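Local coordinates for neural-cadherin (PDB 3UBH), which mediates calcium-dependent, mainly homophilic cell-cell adhesion through a chain of cadherin repeats in its ectodomain, four of which make up this fragment, at residues I228-K233 with V317-P322; P288-L293 with T311-D316; K323-D328 with R346-D351; E359-V364 with K399-P404. All coordinates share one frame; numbering follows the deposited sequence.

Contact 1: I228-K233 with V317-P322; sequences IPENQK and VNDNAP. With CA (calcium ion), chain F; CA (calcium ion), chain E; CA (calcium ion), chain G.
Glu230 and Val317 face each other with their CA atoms 6.5 Å apart. Glu230 lies in the type I turn from Pro229 to Gln232 that ends strand 224-229, while 317-322 is an irregular linker with an inverse gamma turn centred on Asn318. Val317 N-H reaches Glu230 OE2 at 3.0 Å and 159°, on the anti side of the carboxylate, somewhat out of its plane. The extended Glu230 chain splits its oxygens between two calcium ions. Glu230 OE2 holds the chain F calcium at 2.4 Å, with Val317 O and Asp319 OD1, and Glu230 OE1 holds the chain E calcium at 2.6 Å, with Asp319 OD2; OE1 is also hydrogen-bonded to Phe282. The Glu230 and Asp319 carboxylates arrive from opposite directions, their planes 64° apart. Val317 CG1 packs against Pro229 CB at 4.1 Å and, nearly at right angles, against the amide of Asn231; CG2 lies over Glu230 CG at 3.7 Å. A glycine at Val317 would probably open a gap beside the turn and let the Asn231 amide and the Glu230 chain shift. With acidic groups so close, calcium probably balances charges that would otherwise repel, which suits a calcium-rigidified interdomain linker.

Contact 2: P288-L293 with T311-D316; sequences PHVYSL and TIRVTD. With CA (calcium ion), chain F.
Val290 and Arg313 lie side by side and point the same way from the sheet, Val290 CG2 touching Arg313 CG at 3.7 Å and NH1 at 3.6 Å. The guanidinium continues past the valine, and its NE forms a salt bridge with Glu225 on strand 224-229. On the same face, Val290 CG1, set anti to the backbone N (chi1 170°), turns obliquely onto Thr311 CG2. The other face carries Tyr291, Ile312 and Val314. Tyr291 CB meets Ile312 CB at 4.1 Å, and the ring leans obliquely toward the neighbouring strand, bringing Tyr291 CE1 to 3.8 Å from Val314 CG2. Pro288 CG sits over the centre of one face of the Tyr291 ring, 4.0 Å above its plane, and Ile312 O is at the ring edge. Further along, Leu293 CD1 and Ile312 CD1 meet obliquely. Between these two layers the strands run antiparallel, at 163°. Tyr291 and Ile312 are a hydrogen-bonded pair, joined by Tyr291 N to Ile312 O (2.7 Å) and Ile312 N to Tyr291 O (3.0 Å). Val314 N adds a nearly straight bond to His289 O, 2.9 Å long. Beyond the strand, Asp316 OD1 binds the chain F calcium. Strands 290-298 and 305-315 form a hairpin in the middle of a four-strand sheet, flanked by 252-257 and 224-229; Phe265 of strand 265-267, in the facing sheet, meets Tyr291 edge-to-face and touches Ile312 and Leu293.

Contact 3: K323-D328 with R346-D351; sequences KFELPD and RVKAMD. With CA (calcium ion), chain G.
Phe324 and Ala349 are a non-hydrogen-bonded antiparallel pair where the short edge strand 323-324 opens the last cadherin repeat of the fragment, a beta sandwich, and joins strand 343-350. Along 346-351 the contact starts at Val347, whose CG1 meets the Phe324 ring at its edge, 3.4 Å from CE2. Lys348 follows: its carbonyl O accepts Glu325 N at 3.0 Å, and its aliphatic chain runs obliquely under the Glu325 carboxylate, with CD 3.4 Å from OE2. The ammonium stays 4.8 Å away, measured from Lys348 NZ to Glu325 OE2, so the opposite charges are near without touching. Ala349 CB makes a CH-pi contact over one face of Phe324, 18° off the ring normal. With CG anti to its carbonyl carbon (chi1 -74°), Phe324 directs this ring inward, toward Ala398 and Tyr362. Replacing the ring by the methyl of an alanine would probably leave a gap against Val347 and Ala349 and the inner side of the edge strand poorly filled. Met350 pairs twice with Lys323, the nearly straight Lys323 N to Met350 O bond being 2.7 Å. Asp351 then grips the chain G calcium with both oxygens, OD1 at 2.7 Å and OD2 at 2.4 Å.

Contact 4: E359-V364 with K399-P404; sequences EIEYLV and KDKGEP. With CA (calcium ion), chain G.
The carboxylate of Glu361 comes by OE1 to within 4.1 Å of Lys399 CD, the two side chains lying side by side and pointing the same way; the Lys399 ammonium bends away. On the inner side of strand 360-364, Ile360 CG2 covers one face of the Tyr362 ring toward its rim, 3.7 Å above the plane, and Tyr362 OH is hydrogen-bonded to Ala349 N. Gly402 N donates to Asp400 OD1 from above the carboxylate plane (2.7 Å, 44° out), closing an Asx turn, while Asp400 OD2 binds the chain G calcium at 2.7 Å. Lys406 N is a second donor to OD1; the double grip probably fixes the rotation of the carboxylate, with OD2 turned to the metal. Glu359 and Lys401 meet through their aliphatic parts, Glu359 CG touching Lys401 CE at 3.7 Å. The Lys401 chain reaches past Glu359 until its NZ is 4.1 Å from Glu361 CB; its charge lies near the Glu361 carboxylate without contact. In the backbone, Glu361 and Lys399 form a hydrogen-bonded antiparallel pair, both N-to-O distances, Glu361 N to Lys399 O and Lys399 N to Glu361 O, being 2.9 Å. This is the calcium-binding end of a cadherin repeat: an edge strand is joined to its sheet beside an aspartate that shares one ion with Asn318, Asn320, Asp351, Asp353 and Asn357.

From the N terminus, strand 224-229 opens contact 1, which closes across the whole of one cadherin repeat when the chain reaches the linker 317-322. Contact 2 is nested inside that loop: it pairs the hairpin strands 290-298 and 305-315, the latter also neighbouring strand 224-229. Contacts 3 and 4 follow in series, closing shorter loops in the next repeat, and none cross. Contact 3 attaches the linker's continuation to one sheet and contact 4 joins two strands of the other, the two sheets facing each other. Contacts 1 and 2 share the chain F calcium; contacts 1, 3 and 4 converge on the chain G calcium, tying the two repeats together.

Contact 1: I228-K233 with V317-P322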
loop_
_atom_site.group_PDB
_atom_site.type_symbol
_atom_site.label_atom_id
_atom_site.label_comp_id
_atom_site.label_asym_id
_atom_site.label_seq_id
_atom_site.Cartn_x
_atom_site.Cartn_y
_atom_site.Cartn_z
ATOM N N ILE A 228 -13.094 0.118 2.544
ATOM C CA ILE A 228 -14.110 0.029 1.494
ATOM C C ILE A 228 -14.818 1.358 1.271
ATOM O O ILE A 228 -14.895 2.175 2.187
ATOM C CB ILE A 228 -15.155 -1.076 1.786
ATOM C CG1 ILE A 228 -15.935 -0.776 3.076
ATOM C CG2 ILE A 228 -14.485 -2.460 1.822
ATOM C CD1 ILE A 228 -17.080 -1.744 3.353
ATOM N N PRO A 229 -15.323 1.596 0.046
ATOM C CA PRO A 229 -16.046 2.845 -0.188
ATOM C C PRO A 229 -17.489 2.804 0.312
ATOM O O PRO A 229 -18.131 1.752 0.274
ATOM C CB PRO A 229 -16.005 2.990 -1.711
ATOM C CG PRO A 229 -15.946 1.603 -2.224
ATOM C CD PRO A 229 -15.236 0.771 -1.176
ATOM N N GLU A 230 -17.983 3.961 0.755
ATOM C CA GLU A 230 -19.355 4.134 1.256
ATOM C C GLU A 230 -20.467 3.706 0.292
ATOM O O GLU A 230 -21.611 3.504 0.705
ATOM C CB GLU A 230 -19.587 5.596 1.689
ATOM C CG GLU A 230 -19.725 6.603 0.540
ATOM C CD GLU A 230 -20.334 7.939 0.960
ATOM O OE1 GLU A 230 -21.202 7.960 1.858
ATOM O OE2 GLU A 230 -19.957 8.980 0.376
ATOM N N ASN A 231 -20.137 3.575 -0.984
ATOM C CA ASN A 231 -21.147 3.308 -1.992
ATOM C C ASN A 231 -21.158 1.862 -2.460
ATOM O O ASN A 231 -21.803 1.532 -3.459
ATOM C CB ASN A 231 -20.953 4.237 -3.194
ATOM C CG ASN A 231 -19.687 3.924 -3.986
ATOM O OD1 ASN A 231 -18.762 3.261 -3.497
ATOM N ND2 ASN A 231 -19.641 4.407 -5.217
ATOM N N GLN A 232 -20.449 0.997 -1.750
ATOM C CA GLN A 232 -20.285 -0.348 -2.255
ATOM C C GLN A 232 -21.467 -1.257 -1.882
ATOM O O GLN A 232 -21.945 -1.217 -0.751
ATOM C CB GLN A 232 -18.909 -0.883 -1.884
ATOM C CG GLN A 232 -18.819 -1.916 -0.809
ATOM C CD GLN A 232 -17.625 -2.778 -1.064
ATOM O OE1 GLN A 232 -16.553 -2.277 -1.414
ATOM N NE2 GLN A 232 -17.802 -4.078 -0.946
ATOM N N LYS A 233 -21.940 -2.043 -2.852
ATOM C CA LYS A 233 -23.265 -2.684 -2.780
ATOM C C LYS A 233 -23.407 -3.735 -1.682
ATOM O O LYS A 233 -22.428 -4.360 -1.281
ATOM C CB LYS A 233 -23.673 -3.267 -4.146
ATOM N N VAL A 317 -17.266 9.070 -0.846
ATOM C CA VAL A 317 -17.404 9.250 -2.288
ATOM C C VAL A 317 -18.225 10.508 -2.533
ATOM O O VAL A 317 -19.007 10.926 -1.675
ATOM C CB VAL A 317 -18.027 8.016 -3.023
ATOM C CG1 VAL A 317 -17.355 6.721 -2.566
ATOM C CG2 VAL A 317 -19.555 7.957 -2.858
ATOM N N ASN A 318 -18.033 11.113 -3.697
ATOM C CA ASN A 318 -18.733 12.336 -4.038
ATOM C C ASN A 318 -20.174 12.028 -4.429
ATOM O O ASN A 318 -20.548 12.145 -5.598
ATOM C CB ASN A 318 -17.999 13.076 -5.163
ATOM C CG ASN A 318 -18.571 14.455 -5.428
ATOM O OD1 ASN A 318 -18.823 15.228 -4.500
ATOM N ND2 ASN A 318 -18.780 14.774 -6.702
ATOM N N ASP A 319 -20.977 11.620 -3.451
ATOM C CA ASP A 319 -22.391 11.315 -3.703
ATOM C C ASP A 319 -23.325 12.509 -3.470
ATOM O O ASP A 319 -24.539 12.397 -3.642
ATOM C CB ASP A 319 -22.874 10.052 -2.945
ATOM C CG ASP A 319 -22.530 10.064 -1.460
ATOM O OD1 ASP A 319 -21.934 11.041 -0.966
ATOM O OD2 ASP A 319 -22.853 9.074 -0.764
ATOM N N ASN A 320 -22.763 13.655 -3.105
ATOM C CA ASN A 320 -23.592 14.830 -2.858
ATOM C C ASN A 320 -23.295 16.020 -3.758
ATOM O O ASN A 320 -22.134 16.360 -3.994
ATOM C CB ASN A 320 -23.533 15.225 -1.384
ATOM C CG ASN A 320 -24.385 14.328 -0.520
ATOM O OD1 ASN A 320 -25.612 14.449 -0.500
ATOM N ND2 ASN A 320 -23.742 13.414 0.198
ATOM N N ALA A 321 -24.355 16.643 -4.266
ATOM C CA ALA A 321 -24.216 17.874 -5.037
ATOM C C ALA A 321 -24.356 19.118 -4.143
ATOM O O ALA A 321 -25.107 19.095 -3.161
ATOM C CB ALA A 321 -25.225 17.901 -6.170
ATOM N N PRO A 322 -23.618 20.206 -4.464
ATOM C CA PRO A 322 -23.792 21.453 -3.698
ATOM C C PRO A 322 -25.254 21.907 -3.736
ATOM O O PRO A 322 -25.859 21.871 -4.808
ATOM C CB PRO A 322 -22.910 22.452 -4.453
ATOM C CG PRO A 322 -21.884 21.617 -5.149
ATOM C CD PRO A 322 -22.591 20.344 -5.519
HETATM CA CA CA F . -19.907 11.411 0.455
HETATM CA CA CA E . -23.365 9.265 1.344
HETATM CA CA CA G . -19.960 16.927 -3.405
#

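Contact 2: P288-L293 with T311-D316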
loop_
_atom_site.group_PDB
_atom_site.type_symbol
_atom_site.label_atom_id
_atom_site.label_comp_id
_atom_site.label_asym_id
_atom_site.label_seq_id
_atom_site.Cartn_x
_atom_site.Cartn_y
_atom_site.Cartn_z
ATOM N N PRO A 288 -19.901 5.352 12.422
ATOM C CA PRO A 288 -18.513 5.805 12.452
ATOM C C PRO A 288 -17.833 5.636 11.091
ATOM O O PRO A 288 -18.392 5.005 10.190
ATOM C CB PRO A 288 -17.872 4.863 13.468
ATOM C CG PRO A 288 -18.629 3.605 13.310
ATOM C CD PRO A 288 -20.051 4.022 13.040
ATOM N N HIS A 289 -16.632 6.195 10.964
ATOM C CA HIS A 289 -15.806 6.025 9.774
ATOM C C HIS A 289 -14.872 4.824 9.900
ATOM O O HIS A 289 -14.397 4.275 8.895
ATOM C CB HIS A 289 -15.009 7.296 9.505
ATOM C CG HIS A 289 -15.860 8.460 9.113
ATOM N ND1 HIS A 289 -15.489 9.766 9.348
ATOM C CD2 HIS A 289 -17.072 8.515 8.512
ATOM C CE1 HIS A 289 -16.430 10.575 8.896
ATOM N NE2 HIS A 289 -17.401 9.842 8.387
ATOM N N VAL A 290 -14.616 4.428 11.144
ATOM C CA VAL A 290 -13.808 3.261 11.450
ATOM C C VAL A 290 -14.669 2.270 12.238
ATOM O O VAL A 290 -15.277 2.626 13.245
ATOM C CB VAL A 290 -12.530 3.676 12.232
ATOM C CG1 VAL A 290 -11.774 2.464 12.773
ATOM C CG2 VAL A 290 -11.623 4.555 11.352
ATOM N N TYR A 291 -14.741 1.038 11.752
ATOM C CA TYR A 291 -15.519 -0.017 12.394
ATOM C C TYR A 291 -14.607 -1.043 13.073
ATOM O O TYR A 291 -13.916 -1.803 12.387
ATOM C CB TYR A 291 -16.366 -0.730 11.345
ATOM C CG TYR A 291 -17.626 -0.008 10.944
ATOM C CD1 TYR A 291 -17.587 1.129 10.129
ATOM C CD2 TYR A 291 -18.868 -0.478 11.353
ATOM C CE1 TYR A 291 -18.766 1.792 9.758
ATOM C CE2 TYR A 291 -20.042 0.171 10.985
ATOM C CZ TYR A 291 -19.987 1.300 10.190
ATOM O OH TYR A 291 -21.167 1.927 9.843
ATOM N N SER A 292 -14.596 -1.065 14.407
ATOM C CA SER A 292 -13.777 -2.024 15.162
ATOM C C SER A 292 -14.581 -3.283 15.464
ATOM O O SER A 292 -15.478 -3.270 16.305
ATOM C CB SER A 292 -13.262 -1.410 16.468
ATOM O OG SER A 292 -12.752 -0.101 16.267
ATOM N N LEU A 293 -14.258 -4.370 14.772
ATOM C CA LEU A 293 -15.003 -5.617 14.921
ATOM C C LEU A 293 -14.180 -6.744 15.549
ATOM O O LEU A 293 -12.952 -6.791 15.418
ATOM C CB LEU A 293 -15.592 -6.065 13.579
ATOM C CG LEU A 293 -16.401 -5.031 12.782
ATOM C CD1 LEU A 293 -16.933 -5.618 11.483
ATOM C CD2 LEU A 293 -17.547 -4.459 13.608
ATOM N N THR A 311 -10.729 -4.479 11.547
ATOM C CA THR A 311 -10.972 -3.052 11.391
ATOM C C THR A 311 -11.373 -2.736 9.954
ATOM O O THR A 311 -10.709 -3.168 9.014
ATOM C CB THR A 311 -9.730 -2.243 11.826
ATOM O OG1 THR A 311 -9.420 -2.580 13.183
ATOM C CG2 THR A 311 -9.971 -0.742 11.741
ATOM N N ILE A 312 -12.473 -1.997 9.803
ATOM C CA ILE A 312 -12.968 -1.558 8.495
ATOM C C ILE A 312 -13.090 -0.024 8.441
ATOM O O ILE A 312 -13.798 0.583 9.254
ATOM C CB ILE A 312 -14.324 -2.248 8.151
ATOM C CG1 ILE A 312 -14.088 -3.718 7.794
ATOM C CG2 ILE A 312 -15.021 -1.551 7.000
ATOM C CD1 ILE A 312 -15.290 -4.612 7.959
ATOM N N ARG A 313 -12.375 0.594 7.500
ATOM C CA ARG A 313 -12.477 2.039 7.266
ATOM C C ARG A 313 -13.352 2.284 6.057
ATOM O O ARG A 313 -13.207 1.639 5.022
ATOM C CB ARG A 313 -11.100 2.705 7.068
ATOM C CG ARG A 313 -10.261 2.798 8.338
ATOM C CD ARG A 313 -8.818 3.246 8.065
ATOM N NE ARG A 313 -7.858 2.607 8.975
ATOM C CZ ARG A 313 -7.558 3.049 10.199
ATOM N NH1 ARG A 313 -8.139 4.145 10.682
ATOM N NH2 ARG A 313 -6.680 2.398 10.947
ATOM N N VAL A 314 -14.277 3.216 6.204
ATOM C CA VAL A 314 -15.180 3.567 5.120
ATOM C C VAL A 314 -14.737 4.915 4.583
ATOM O O VAL A 314 -14.386 5.804 5.356
ATOM C CB VAL A 314 -16.636 3.617 5.600
ATOM C CG1 VAL A 314 -17.569 3.658 4.422
ATOM C CG2 VAL A 314 -16.947 2.403 6.473
ATOM N N THR A 315 -14.729 5.049 3.260
ATOM C CA THR A 315 -14.263 6.274 2.601
ATOM C C THR A 315 -15.375 7.079 1.944
ATOM O O THR A 315 -16.393 6.532 1.518
ATOM C CB THR A 315 -13.173 5.985 1.549
ATOM O OG1 THR A 315 -13.518 4.801 0.820
ATOM C CG2 THR A 315 -11.813 5.788 2.219
ATOM N N ASP A 316 -15.160 8.388 1.877
ATOM C CA ASP A 316 -16.089 9.331 1.265
ATOM C C ASP A 316 -16.081 9.175 -0.258
ATOM O O ASP A 316 -15.021 9.118 -0.884
ATOM C CB ASP A 316 -15.698 10.761 1.688
ATOM C CG ASP A 316 -16.530 11.852 1.009
ATOM O OD1 ASP A 316 -17.753 11.678 0.804
ATOM O OD2 ASP A 316 -15.952 12.915 0.698
HETATM CA CA CA F . -19.907 11.411 0.455
#

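Contact 3: K323-D328 with R346-D351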
loop_
_atom_site.group_PDB
_atom_site.type_symbol
_atom_site.label_atom_id
_atom_site.label_comp_id
_atom_site.label_asym_id
_atom_site.label_seq_id
_atom_site.Cartn_x
_atom_site.Cartn_y
_atom_site.Cartn_z
ATOM N N LYS A 323 -25.826 22.281 -2.587
ATOM C CA LYS A 323 -27.197 22.838 -2.549
ATOM C C LYS A 323 -27.194 24.290 -2.105
ATOM O O LYS A 323 -26.641 24.614 -1.049
ATOM C CB LYS A 323 -28.132 22.065 -1.611
ATOM C CG LYS A 323 -28.056 20.532 -1.639
ATOM C CD LYS A 323 -29.418 19.944 -1.204
ATOM C CE LYS A 323 -29.307 18.896 -0.092
ATOM N NZ LYS A 323 -28.726 17.590 -0.532
ATOM N N PHE A 324 -27.821 25.152 -2.901
ATOM C CA PHE A 324 -27.985 26.555 -2.545
ATOM C C PHE A 324 -28.975 26.676 -1.394
ATOM O O PHE A 324 -29.958 25.944 -1.351
ATOM C CB PHE A 324 -28.451 27.373 -3.756
ATOM C CG PHE A 324 -27.366 27.613 -4.780
ATOM C CD1 PHE A 324 -27.236 26.783 -5.888
ATOM C CD2 PHE A 324 -26.463 28.664 -4.631
ATOM C CE1 PHE A 324 -26.217 26.987 -6.822
ATOM C CE2 PHE A 324 -25.447 28.883 -5.565
ATOM C CZ PHE A 324 -25.329 28.044 -6.663
ATOM N N GLU A 325 -28.706 27.593 -0.466
ATOM C CA GLU A 325 -29.557 27.800 0.709
ATOM C C GLU A 325 -30.978 28.237 0.337
ATOM O O GLU A 325 -31.935 27.930 1.054
ATOM C CB GLU A 325 -28.943 28.839 1.647
ATOM C CG GLU A 325 -27.544 28.503 2.181
ATOM C CD GLU A 325 -26.973 29.601 3.094
ATOM O OE1 GLU A 325 -27.179 30.807 2.796
ATOM O OE2 GLU A 325 -26.310 29.252 4.111
ATOM N N LEU A 326 -31.112 28.959 -0.774
ATOM C CA LEU A 326 -32.419 29.365 -1.279
ATOM C C LEU A 326 -32.690 28.669 -2.622
ATOM O O LEU A 326 -31.747 28.242 -3.296
ATOM C CB LEU A 326 -32.487 30.890 -1.408
ATOM C CG LEU A 326 -32.067 31.775 -0.218
ATOM C CD1 LEU A 326 -32.338 33.244 -0.500
ATOM C CD2 LEU A 326 -32.750 31.371 1.077
ATOM N N PRO A 327 -33.976 28.503 -2.999
ATOM C CA PRO A 327 -34.258 27.951 -4.335
ATOM C C PRO A 327 -34.012 28.943 -5.474
ATOM O O PRO A 327 -33.823 28.540 -6.614
ATOM C CB PRO A 327 -35.744 27.583 -4.258
ATOM C CG PRO A 327 -36.306 28.485 -3.220
ATOM C CD PRO A 327 -35.209 28.744 -2.227
ATOM N N ASP A 328 -34.054 30.231 -5.171
ATOM C CA ASP A 328 -33.719 31.266 -6.158
ATOM C C ASP A 328 -33.387 32.584 -5.472
ATOM O O ASP A 328 -33.744 32.796 -4.316
ATOM C CB ASP A 328 -34.821 31.446 -7.211
ATOM C CG ASP A 328 -36.156 31.776 -6.605
ATOM O OD1 ASP A 328 -36.579 32.957 -6.713
ATOM O OD2 ASP A 328 -36.777 30.857 -6.026
ATOM N N ARG A 346 -25.401 38.423 -2.489
ATOM C CA ARG A 346 -24.540 37.327 -2.097
ATOM C C ARG A 346 -25.316 36.015 -2.188
ATOM O O ARG A 346 -26.511 35.951 -1.875
ATOM C CB ARG A 346 -24.017 37.544 -0.678
ATOM C CG ARG A 346 -22.747 36.778 -0.360
ATOM C CD ARG A 346 -22.624 36.585 1.139
ATOM N NE ARG A 346 -21.384 35.908 1.518
ATOM C CZ ARG A 346 -20.304 36.516 2.013
ATOM N NH1 ARG A 346 -20.287 37.834 2.198
ATOM N NH2 ARG A 346 -19.232 35.799 2.333
ATOM N N VAL A 347 -24.611 34.971 -2.606
ATOM C CA VAL A 347 -25.174 33.651 -2.840
ATOM C C VAL A 347 -24.374 32.620 -2.032
ATOM O O VAL A 347 -23.172 32.794 -1.828
ATOM C CB VAL A 347 -25.124 33.384 -4.341
ATOM C CG1 VAL A 347 -24.641 32.012 -4.659
ATOM C CG2 VAL A 347 -26.461 33.651 -4.952
ATOM N N LYS A 348 -25.033 31.570 -1.539
ATOM C CA LYS A 348 -24.326 30.508 -0.819
ATOM C C LYS A 348 -24.910 29.112 -1.041
ATOM O O LYS A 348 -26.126 28.934 -1.112
ATOM C CB LYS A 348 -24.245 30.813 0.677
ATOM C CG LYS A 348 -23.122 30.081 1.397
ATOM C CD LYS A 348 -23.277 30.197 2.902
ATOM C CE LYS A 348 -22.036 29.726 3.621
ATOM N NZ LYS A 348 -21.798 30.563 4.826
ATOM N N ALA A 349 -24.013 28.130 -1.138
ATOM C CA ALA A 349 -24.375 26.732 -1.353
ATOM C C ALA A 349 -23.524 25.832 -0.470
ATOM O O ALA A 349 -22.364 26.150 -0.180
ATOM C CB ALA A 349 -24.210 26.352 -2.819
ATOM N N MET A 350 -24.105 24.707 -0.051
ATOM C CA MET A 350 -23.451 23.788 0.873
ATOM C C MET A 350 -23.409 22.379 0.305
ATOM O O MET A 350 -24.309 21.974 -0.431
ATOM C CB MET A 350 -24.169 23.796 2.223
ATOM C CG MET A 350 -23.933 25.056 3.051
ATOM S SD MET A 350 -22.270 25.143 3.769
ATOM C CE MET A 350 -21.323 26.015 2.504
ATOM N N ASP A 351 -22.358 21.640 0.661
ATOM C CA ASP A 351 -22.112 20.298 0.139
ATOM C C ASP A 351 -21.799 19.354 1.294
ATOM O O ASP A 351 -20.887 19.608 2.074
ATOM C CB ASP A 351 -20.943 20.339 -0.857
ATOM C CG ASP A 351 -20.816 19.061 -1.697
ATOM O OD1 ASP A 351 -20.994 17.938 -1.167
ATOM O OD2 ASP A 351 -20.502 19.176 -2.906
HETATM CA CA CA G . -19.960 16.927 -3.405
#

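Contact 4: E359-V364 with K399-P404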
loop_
_atom_site.group_PDB
_atom_site.type_symbol
_atom_site.label_atom_id
_atom_site.label_comp_id
_atom_site.label_asym_id
_atom_site.label_seq_id
_atom_site.Cartn_x
_atom_site.Cartn_y
_atom_site.Cartn_z
ATOM N N GLU A 359 -15.475 21.035 -1.869
ATOM C CA GLU A 359 -14.875 22.304 -2.272
ATOM C C GLU A 359 -15.740 22.917 -3.372
ATOM O O GLU A 359 -16.067 22.243 -4.353
ATOM C CB GLU A 359 -13.460 22.063 -2.793
ATOM C CG GLU A 359 -12.535 23.270 -2.741
ATOM C CD GLU A 359 -11.767 23.369 -1.436
ATOM O OE1 GLU A 359 -11.501 24.513 -1.002
ATOM O OE2 GLU A 359 -11.423 22.312 -0.849
ATOM N N ILE A 360 -16.091 24.192 -3.221
ATOM C CA ILE A 360 -17.106 24.816 -4.077
ATOM C C ILE A 360 -16.603 26.003 -4.921
ATOM O O ILE A 360 -16.065 26.991 -4.396
ATOM C CB ILE A 360 -18.341 25.237 -3.244
ATOM C CG1 ILE A 360 -19.053 24.003 -2.696
ATOM C CG2 ILE A 360 -19.305 26.088 -4.073
ATOM C CD1 ILE A 360 -19.885 24.291 -1.467
ATOM N N GLU A 361 -16.795 25.888 -6.230
ATOM C CA GLU A 361 -16.524 26.978 -7.140
ATOM C C GLU A 361 -17.868 27.525 -7.616
ATOM O O GLU A 361 -18.856 26.784 -7.671
ATOM C CB GLU A 361 -15.697 26.482 -8.323
ATOM C CG GLU A 361 -14.941 27.585 -9.050
ATOM C CD GLU A 361 -14.844 27.359 -10.560
ATOM O OE1 GLU A 361 -14.864 26.181 -11.016
ATOM O OE2 GLU A 361 -14.743 28.378 -11.288
ATOM N N TYR A 362 -17.907 28.818 -7.940
ATOM C CA TYR A 362 -19.143 29.459 -8.410
ATOM C C TYR A 362 -19.026 30.009 -9.826
ATOM O O TYR A 362 -18.023 30.641 -10.185
ATOM C CB TYR A 362 -19.570 30.596 -7.486
ATOM C CG TYR A 362 -20.023 30.177 -6.111
ATOM C CD1 TYR A 362 -19.196 30.349 -5.004
ATOM C CD2 TYR A 362 -21.281 29.617 -5.910
ATOM C CE1 TYR A 362 -19.604 29.968 -3.730
ATOM C CE2 TYR A 362 -21.698 29.231 -4.626
ATOM C CZ TYR A 362 -20.851 29.410 -3.547
ATOM O OH TYR A 362 -21.256 29.042 -2.285
ATOM N N LEU A 363 -20.069 29.777 -10.620
ATOM C CA LEU A 363 -20.148 30.307 -11.980
ATOM C C LEU A 363 -21.469 31.047 -12.212
ATOM O O LEU A 363 -22.423 30.910 -11.438
ATOM C CB LEU A 363 -19.984 29.186 -13.016
ATOM C CG LEU A 363 -18.949 28.081 -12.781
ATOM C CD1 LEU A 363 -19.173 26.930 -13.753
ATOM C CD2 LEU A 363 -17.544 28.606 -12.914
ATOM N N VAL A 364 -21.515 31.818 -13.291
ATOM C CA VAL A 364 -22.703 32.580 -13.664
ATOM C C VAL A 364 -22.894 32.503 -15.184
ATOM O O VAL A 364 -21.925 32.618 -15.938
ATOM C CB VAL A 364 -22.562 34.019 -13.155
ATOM C CG1 VAL A 364 -23.351 34.975 -13.990
ATOM C CG2 VAL A 364 -22.992 34.097 -11.694
ATOM N N LYS A 399 -20.273 24.357 -8.199
ATOM C CA LYS A 399 -19.675 23.155 -8.771
ATOM C C LYS A 399 -18.609 22.673 -7.801
ATOM O O LYS A 399 -17.711 23.448 -7.443
ATOM C CB LYS A 399 -19.028 23.542 -10.101
ATOM C CG LYS A 399 -18.477 22.431 -10.968
ATOM C CD LYS A 399 -17.348 22.994 -11.843
ATOM C CE LYS A 399 -17.635 22.845 -13.340
ATOM N NZ LYS A 399 -17.432 21.462 -13.872
ATOM N N ASP A 400 -18.700 21.420 -7.358
ATOM C CA ASP A 400 -17.680 20.889 -6.449
ATOM C C ASP A 400 -16.427 20.456 -7.201
ATOM O O ASP A 400 -16.395 20.476 -8.435
ATOM C CB ASP A 400 -18.222 19.770 -5.530
ATOM C CG ASP A 400 -18.520 18.464 -6.271
ATOM O OD1 ASP A 400 -17.750 18.072 -7.174
ATOM O OD2 ASP A 400 -19.524 17.808 -5.920
ATOM N N LYS A 401 -15.398 20.064 -6.453
ATOM C CA LYS A 401 -14.144 19.605 -7.049
ATOM C C LYS A 401 -13.989 18.080 -6.994
ATOM O O LYS A 401 -12.874 17.557 -6.929
ATOM C CB LYS A 401 -12.944 20.315 -6.409
ATOM C CG LYS A 401 -12.931 21.838 -6.593
ATOM C CD LYS A 401 -11.528 22.419 -6.378
ATOM C CE LYS A 401 -11.550 23.937 -6.196
ATOM N NZ LYS A 401 -12.186 24.657 -7.339
ATOM N N GLY A 402 -15.117 17.374 -7.041
ATOM C CA GLY A 402 -15.124 15.910 -7.051
ATOM C C GLY A 402 -14.779 15.332 -8.408
ATOM O O GLY A 402 -14.648 16.060 -9.393
ATOM N N GLU A 403 -14.634 14.016 -8.467
ATOM C CA GLU A 403 -14.255 13.353 -9.706
ATOM C C GLU A 403 -15.171 12.163 -10.024
ATOM O O GLU A 403 -14.950 11.057 -9.528
ATOM C CB GLU A 403 -12.770 12.954 -9.668
ATOM C CG GLU A 403 -12.152 12.568 -11.028
ATOM C CD GLU A 403 -12.689 13.382 -12.220
ATOM O OE1 GLU A 403 -12.580 14.637 -12.233
ATOM O OE2 GLU A 403 -13.219 12.747 -13.160
ATOM N N PRO A 404 -16.203 12.388 -10.864
ATOM C CA PRO A 404 -16.505 13.641 -11.572
ATOM C C PRO A 404 -17.251 14.670 -10.703
ATOM O O PRO A 404 -17.893 14.287 -9.715
ATOM C CB PRO A 404 -17.390 13.176 -12.729
ATOM C CG PRO A 404 -18.081 11.956 -12.207
ATOM C CD PRO A 404 -17.185 11.331 -11.172
HETATM CA CA CA G . -19.960 16.927 -3.405
#